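Local structure of exported protein (Bacteroides fragilis, 3MSW) at residues Tyr45-Asp48 and Gln49-Thr52; Ala58-Ile61 and Phe62-Thr65; Lys90-Gly93 and Ser94-Ser98. The protein is of unknown function, is probably exported, and folds into a single-layer antiparallel sheet of consecutive beta hairpins. All blocks are in the same frame, centred on the assembly; numbering follows the deposited sequence.

In the fold
Nine antiparallel strands lie side by side in the order of the sequence, and each of the three interactions belongs to a tight connection between two of them. Interaction 1 comes first and closes the turn between strands 35-46 and 51-60. The chain then runs along strand 51-60 to interaction 2, which turns it into strand 65-77. Interactions 1 and 2 share strand 51-60, and their centres are about 31 Å apart. Interaction 3 follows strand 80-89 and leads into strand 94-105. Its nearest atoms are about 8 Å from interaction 2. The contacts are in series: none nests in or crosses another, and none touches another.

Interaction 1 (Tyr45-Asp48 and Gln49-Thr52); sequences YDTD and QQKT
One face of the Asp46 carboxylate is covered by Gln49. Both bonds from Gln49 come from this same side, above the carboxylate plane and not at its edge. The backbone N of Gln49 reaches Asp46 OD1 at 3.1 Å. Gln49 NE2 meets Asp46 OD2 at 2.8 Å, with the amide plane turned 76° from the carboxylate plane. Gln49 CG lies over the same face, 3.5 Å from Asp46 CG. Gln49 is deposited in two conformers, so the amide bond is less certain than the backbone one. The Gln49 side chain can reach back because its CG sits between the backbone N and the carbonyl carbon (chi1 87°), with the chain extended beyond.

The other flat group is the Tyr45 ring. Thr52 OG1 approaches it obliquely, 3.7 Å from Tyr45 CD1, and Thr52 CG2 lies 3.8 Å from Tyr45 CE1. The two side chains run side by side, and the phenol continues to a hydrogen bond from its OH to the carbonyl of Leu19.

The backbone closes between Asp46 and Lys51. Lys51 N gives a nearly straight bond to Asp46 O at 3.1 Å, while the return bond from Asp46 N to Lys51 O is weak and bent. Inside the turn, Gln50 N bonds to Thr47 O at 3.1 Å. Thr47 and Asp48 have right-handed helical backbone angles, and Gln50 has left-handed ones. This is a beta hairpin with a four-residue loop, Thr47-Gln50, joining the neighbouring strands 35-46 and 51-60 at one end of the single-layer sheet.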
loop_
_atom_site.group_PDB
_atom_site.type_symbol
_atom_site.label_atom_id
_atom_site.label_comp_id
_atom_site.label_asym_id
_atom_site.label_seq_id
_atom_site.Cartn_x
_atom_site.Cartn_y
_atom_site.Cartn_z
ATOM N N TYR A 45 5.516 10.665 6.063
ATOM C CA TYR A 45 4.918 10.642 7.399
ATOM C C TYR A 45 4.495 12.024 7.803
ATOM O O TYR A 45 5.123 13.013 7.411
ATOM C CB TYR A 45 5.961 10.140 8.431
ATOM C CG TYR A 45 6.429 8.737 8.146
ATOM C CD1 TYR A 45 5.693 7.635 8.575
ATOM C CD2 TYR A 45 7.605 8.506 7.438
ATOM C CE1 TYR A 45 6.091 6.336 8.267
ATOM C CE2 TYR A 45 8.014 7.212 7.125
ATOM C CZ TYR A 45 7.233 6.132 7.507
ATOM O OH TYR A 45 7.630 4.854 7.207
ATOM N N ASP A 46 3.466 12.103 8.617
ATOM C CA ASP A 46 3.025 13.367 9.217
ATOM C C ASP A 46 2.459 13.013 10.563
ATOM O O ASP A 46 1.277 12.658 10.679
ATOM C CB ASP A 46 2.020 14.121 8.327
ATOM C CG ASP A 46 1.777 15.565 8.735
ATOM O OD1 ASP A 46 1.797 15.854 9.956
ATOM O OD2 ASP A 46 1.441 16.377 7.853
ATOM N N THR A 47 3.334 13.040 11.584
ATOM C CA THR A 47 2.985 12.681 12.956
ATOM C C THR A 47 1.849 13.555 13.489
ATOM O O THR A 47 0.906 13.017 14.065
ATOM C CB THR A 47 4.262 12.588 13.836
ATOM O OG1 THR A 47 5.044 11.483 13.346
ATOM C CG2 THR A 47 3.944 12.365 15.317
ATOM N N ASP A 48 1.934 14.892 13.264
ATOM C CA ASP A 48 0.917 15.812 13.762
ATOM C C ASP A 48 -0.470 15.554 13.177
ATOM O O ASP A 48 -1.447 15.661 13.915
ATOM C CB ASP A 48 1.360 17.274 13.641
ATOM C CG ASP A 48 2.477 17.686 14.598
ATOM O OD1 ASP A 48 2.833 16.877 15.490
ATOM O OD2 ASP A 48 2.978 18.818 14.467
ATOM N N GLN A 49 -0.565 15.174 11.896
ATOM C CA GLN A 49 -1.875 14.892 11.324
ATOM C C GLN A 49 -2.229 13.395 11.346
ATOM O O GLN A 49 -3.314 13.015 10.908
ATOM C CB GLN A 49 -2.127 15.640 9.983
ATOM C CG GLN A 49 -1.651 14.961 8.698
ATOM C CD GLN A 49 -2.025 15.735 7.444
ATOM O OE1 GLN A 49 -3.202 16.000 7.158
ATOM N NE2 GLN A 49 -1.035 16.057 6.625
ATOM N N GLN A 50 -1.336 12.551 11.944
ATOM C CA GLN A 50 -1.502 11.095 12.104
ATOM C C GLN A 50 -1.813 10.412 10.768
ATOM O O GLN A 50 -2.712 9.563 10.646
ATOM C CB GLN A 50 -2.531 10.748 13.195
ATOM C CG GLN A 50 -1.974 10.930 14.620
ATOM C CD GLN A 50 -0.864 9.942 14.915
ATOM O OE1 GLN A 50 0.329 10.271 14.849
ATOM N NE2 GLN A 50 -1.223 8.697 15.207
ATOM N N LYS A 51 -1.056 10.794 9.762
ATOM C CA LYS A 51 -1.292 10.308 8.411
ATOM C C LYS A 51 0.012 9.908 7.732
ATOM O O LYS A 51 0.985 10.681 7.765
ATOM C CB LYS A 51 -2.053 11.416 7.635
ATOM C CG LYS A 51 -2.094 11.299 6.116
ATOM C CD LYS A 51 -3.001 12.374 5.530
ATOM C CE LYS A 51 -2.808 12.537 4.037
ATOM N NZ LYS A 51 -2.247 13.867 3.684
ATOM N N THR A 52 0.031 8.699 7.121
ATOM C CA THR A 52 1.179 8.166 6.382
ATOM C C THR A 52 0.744 7.983 4.926
ATOM O O THR A 52 -0.337 7.430 4.672
ATOM C CB THR A 52 1.695 6.855 7.023
ATOM O OG1 THR A 52 2.055 7.114 8.380
ATOM C CG2 THR A 52 2.886 6.250 6.286
#

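Interaction 2 (Ala58-Ile61 and Phe62-Thr65); sequences AWNI and FKNT
Asn60 and Trp59 both hold their side chains anti to the backbone N (chi1 -179° and -169°), which sends the Asn60 amide over the start of the turn and the Trp59 indole beside its end. Asn60 OD1 then takes two backbone N-H groups. Phe62 N gives its hydrogen to Asn60 OD1 at 2.9 Å, in the carbonyl plane. Lys63 N reaches Asn60 OD1 at 3.0 Å from above that plane, with the straighter N-H. The first of these bonds makes an Asx turn, and together they hold the loop in its bend.

The turn contains a G1 beta bulge: Asn64 and Thr65 both face Asn60, and Asn64 has left-handed backbone angles. Asn60 N donates to Thr65 O at 2.8 Å, whereas the bond from Asn64 N to Asn60 O is weak. The indole of Trp59 lies against the bulge. Asn64 C is 3.4 Å from Trp59 CZ2, near the rim of the ring, and Asn64 ND2 lies at the ring edge, in its plane.

At the turn itself, Ile61 CG1 sits over the face of the Phe62 ring, 4.0 Å from its centroid, in a CH-pi contact. The Lys63 chain crosses the Asn60 amide at a slant, with Lys63 CD 3.8 Å from Asn60 ND2. Both polar ends meet Glu67 of strand 65-77: Asn60 ND2 by a hydrogen bond, Lys63 NZ by a salt bridge.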
loop_
_atom_site.group_PDB
_atom_site.type_symbol
_atom_site.label_atom_id
_atom_site.label_comp_id
_atom_site.label_asym_id
_atom_site.label_seq_id
_atom_site.Cartn_x
_atom_site.Cartn_y
_atom_site.Cartn_z
ATOM N N ALA A 58 6.379 1.756 -10.437
ATOM C CA ALA A 58 6.728 0.539 -11.145
ATOM C C ALA A 58 7.805 0.915 -12.171
ATOM O O ALA A 58 7.758 2.009 -12.755
ATOM C CB ALA A 58 5.494 -0.021 -11.846
ATOM N N TRP A 59 8.780 0.018 -12.382
ATOM C CA TRP A 59 9.831 0.245 -13.372
ATOM C C TRP A 59 9.272 0.066 -14.766
ATOM O O TRP A 59 8.754 -1.012 -15.099
ATOM C CB TRP A 59 11.035 -0.684 -13.169
ATOM C CG TRP A 59 12.222 -0.290 -14.012
ATOM C CD1 TRP A 59 12.698 -0.942 -15.115
ATOM C CD2 TRP A 59 13.059 0.867 -13.835
ATOM N NE1 TRP A 59 13.794 -0.276 -15.624
ATOM C CE2 TRP A 59 14.048 0.828 -14.845
ATOM C CE3 TRP A 59 13.083 1.923 -12.903
ATOM C CZ2 TRP A 59 15.059 1.796 -14.944
ATOM C CZ3 TRP A 59 14.067 2.898 -13.024
ATOM C CH2 TRP A 59 15.028 2.836 -14.046
ATOM N N ASN A 60 9.365 1.131 -15.585
ATOM C CA ASN A 60 8.898 1.075 -16.967
ATOM C C ASN A 60 10.092 0.583 -17.807
ATOM O O ASN A 60 11.062 1.314 -17.967
ATOM C CB ASN A 60 8.385 2.450 -17.455
ATOM C CG ASN A 60 7.861 2.431 -18.877
ATOM O OD1 ASN A 60 8.462 1.870 -19.781
ATOM N ND2 ASN A 60 6.729 3.040 -19.112
ATOM N N ILE A 61 10.031 -0.657 -18.299
ATOM C CA ILE A 61 11.129 -1.285 -19.063
ATOM C C ILE A 61 11.366 -0.658 -20.431
ATOM O O ILE A 61 12.437 -0.864 -21.017
ATOM C CB ILE A 61 10.977 -2.836 -19.142
ATOM C CG1 ILE A 61 9.743 -3.240 -20.006
ATOM C CG2 ILE A 61 10.931 -3.447 -17.721
ATOM C CD1 ILE A 61 9.634 -4.685 -20.384
ATOM N N PHE A 62 10.359 0.060 -20.963
ATOM C CA PHE A 62 10.479 0.661 -22.296
ATOM C C PHE A 62 11.221 1.988 -22.232
ATOM O O PHE A 62 12.133 2.222 -23.032
ATOM C CB PHE A 62 9.099 0.798 -22.969
ATOM C CG PHE A 62 8.346 -0.512 -23.071
ATOM C CD1 PHE A 62 8.712 -1.473 -24.004
ATOM C CD2 PHE A 62 7.301 -0.802 -22.201
ATOM C CE1 PHE A 62 8.045 -2.699 -24.064
ATOM C CE2 PHE A 62 6.606 -2.012 -22.295
ATOM C CZ PHE A 62 6.987 -2.951 -23.222
ATOM N N LYS A 63 10.852 2.834 -21.260
ATOM C CA LYS A 63 11.447 4.156 -20.998
ATOM C C LYS A 63 12.640 4.104 -20.033
ATOM O O LYS A 63 13.398 5.070 -19.972
ATOM C CB LYS A 63 10.382 5.106 -20.429
ATOM C CG LYS A 63 9.322 5.558 -21.432
ATOM C CD LYS A 63 8.176 6.237 -20.693
ATOM C CE LYS A 63 7.115 6.808 -21.601
ATOM N NZ LYS A 63 5.908 7.213 -20.825
ATOM N N ASN A 64 12.801 3.000 -19.268
ATOM C CA ASN A 64 13.865 2.839 -18.255
ATOM C C ASN A 64 13.805 3.971 -17.197
ATOM O O ASN A 64 14.801 4.659 -16.914
ATOM C CB ASN A 64 15.264 2.662 -18.897
ATOM C CG ASN A 64 15.840 1.276 -18.680
ATOM O OD1 ASN A 64 15.193 0.250 -18.932
ATOM N ND2 ASN A 64 17.061 1.208 -18.172
ATOM N N THR A 65 12.584 4.195 -16.676
ATOM C CA THR A 65 12.261 5.218 -15.688
ATOM C C THR A 65 11.193 4.641 -14.747
ATOM O O THR A 65 10.525 3.640 -15.086
ATOM C CB THR A 65 11.685 6.495 -16.375
ATOM O OG1 THR A 65 10.462 6.176 -17.046
ATOM C CG2 THR A 65 12.666 7.159 -17.369
#

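Interaction 3 (Lys90-Gly93 and Ser94-Ser98); sequences KEKG and SFDLS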
loop_
_atom_site.group_PDB
_atom_site.type_symbol
_atom_site.label_atom_id
_atom_site.label_comp_id
_atom_site.label_asym_id
_atom_site.label_seq_id
_atom_site.Cartn_x
_atom_site.Cartn_y
_atom_site.Cartn_z
ATOM N N LYS A 90 -3.297 6.935 -15.712
ATOM C CA LYS A 90 -2.363 7.536 -16.687
ATOM C C LYS A 90 -3.017 8.524 -17.651
ATOM O O LYS A 90 -2.531 9.650 -17.792
ATOM C CB LYS A 90 -1.595 6.449 -17.472
ATOM N N GLU A 91 -4.139 8.113 -18.273
ATOM C CA GLU A 91 -4.917 8.909 -19.228
ATOM C C GLU A 91 -5.931 9.870 -18.565
ATOM O O GLU A 91 -6.970 10.176 -19.157
ATOM C CB GLU A 91 -5.575 8.002 -20.301
ATOM C CG GLU A 91 -6.531 6.933 -19.775
ATOM C CD GLU A 91 -5.916 5.671 -19.193
ATOM O OE1 GLU A 91 -4.784 5.308 -19.592
ATOM O OE2 GLU A 91 -6.583 5.028 -18.348
ATOM N N LYS A 92 -5.611 10.359 -17.345
ATOM C CA LYS A 92 -6.435 11.280 -16.554
ATOM C C LYS A 92 -5.524 12.191 -15.713
ATOM O O LYS A 92 -5.927 13.292 -15.321
ATOM C CB LYS A 92 -7.361 10.468 -15.640
ATOM C CG LYS A 92 -8.600 11.189 -15.133
ATOM C CD LYS A 92 -9.482 10.202 -14.370
ATOM C CE LYS A 92 -10.763 10.811 -13.859
ATOM N NZ LYS A 92 -11.616 9.799 -13.177
ATOM N N GLY A 93 -4.312 11.703 -15.435
ATOM C CA GLY A 93 -3.309 12.401 -14.642
ATOM C C GLY A 93 -3.700 12.578 -13.196
ATOM O O GLY A 93 -3.283 13.545 -12.553
ATOM N N SER A 94 -4.489 11.626 -12.663
ATOM C CA SER A 94 -4.945 11.662 -11.279
ATOM C C SER A 94 -5.113 10.251 -10.715
ATOM O O SER A 94 -5.131 9.267 -11.463
ATOM C CB SER A 94 -6.255 12.442 -11.170
ATOM O OG SER A 94 -7.292 11.837 -11.926
ATOM N N PHE A 95 -5.243 10.166 -9.392
ATOM C CA PHE A 95 -5.433 8.912 -8.666
ATOM C C PHE A 95 -6.912 8.585 -8.487
ATOM O O PHE A 95 -7.641 9.379 -7.885
ATOM C CB PHE A 95 -4.773 9.005 -7.280
ATOM C CG PHE A 95 -3.280 8.829 -7.258
ATOM C CD1 PHE A 95 -2.708 7.568 -7.410
ATOM C CD2 PHE A 95 -2.442 9.912 -7.019
ATOM C CE1 PHE A 95 -1.322 7.406 -7.388
ATOM C CE2 PHE A 95 -1.059 9.749 -7.002
ATOM C CZ PHE A 95 -0.509 8.494 -7.173
ATOM N N ASP A 96 -7.341 7.390 -8.933
ATOM C CA ASP A 96 -8.707 6.911 -8.729
ATOM C C ASP A 96 -8.789 6.089 -7.427
ATOM O O ASP A 96 -8.055 5.108 -7.279
ATOM C CB ASP A 96 -9.164 6.033 -9.906
ATOM C CG ASP A 96 -9.395 6.745 -11.230
ATOM O OD1 ASP A 96 -9.514 7.995 -11.225
ATOM O OD2 ASP A 96 -9.477 6.054 -12.263
ATOM N N LEU A 97 -9.707 6.463 -6.507
ATOM C CA LEU A 97 -9.945 5.731 -5.253
ATOM C C LEU A 97 -10.384 4.312 -5.634
ATOM O O LEU A 97 -11.203 4.176 -6.526
ATOM C CB LEU A 97 -11.034 6.448 -4.421
ATOM C CG LEU A 97 -10.570 7.572 -3.475
ATOM C CD1 LEU A 97 -11.755 8.282 -2.856
ATOM C CD2 LEU A 97 -9.688 7.036 -2.353
ATOM N N SER A 98 -9.753 3.261 -5.075
ATOM C CA SER A 98 -10.077 1.892 -5.478
ATOM C C SER A 98 -10.575 1.006 -4.317
ATOM O O SER A 98 -11.635 0.367 -4.428
ATOM C CB SER A 98 -8.882 1.261 -6.192
ATOM O OG SER A 98 -9.009 -0.130 -6.445
#
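A beta-hairpin connection joins strand 80-89 to strand 94-105, and the contact of Lys92 with Ser94 and Asp96 lies on its outgoing side. The chain turns through Lys90-Gly93. Gly93 has left-handed backbone angles (phi 66°), a conformation that suits glycine, and the chain becomes extended at Ser94.

Lys92 carries the contact. Its CG is anti to the backbone N (chi1 -159°), and the rest of the chain is fully extended, so the side chain runs forward past Ser94 to Asp96. The methylene groups go by the Ser94 hydroxyl. Lys92 CG is 3.5 Å from Ser94 OG, and Lys92 CD is 3.7 Å from the same oxygen. These are van der Waals contacts. At the far end Lys92 NZ stands 3.4 Å from Asp96 OD1. This is a salt bridge, but the hydrogen bond in it is long and weak. Lys92 CD is also near that oxygen, at 3.8 Å from Asp96 OD1. The lysine and aspartate side chains cross at about a right angle. Of the two carboxylate oxygens, the ammonium group is in contact with OD1 alone. The other oxygen, Asp96 OD2, accepts a hydrogen bond from Asn89 ND2. The carboxylate thus links the turn to the last residue of the incoming strand. A nearby ammonium and an amide donor would be expected to favour its ionised form.

All of this is at the surface of the sheet. Ser94 and Asp96 alternate with Phe95, whose ring packs edge-to-face against Trp88 and also touches Thr68 and Arg71 of strand 65-77. Backbone hydrogen bonds pair Asp96 with Val87 and Ser98 with Tyr85. On its other side, strand 94-105 is joined to strand 111-120 through a backbone bond between Ser98 and Met119.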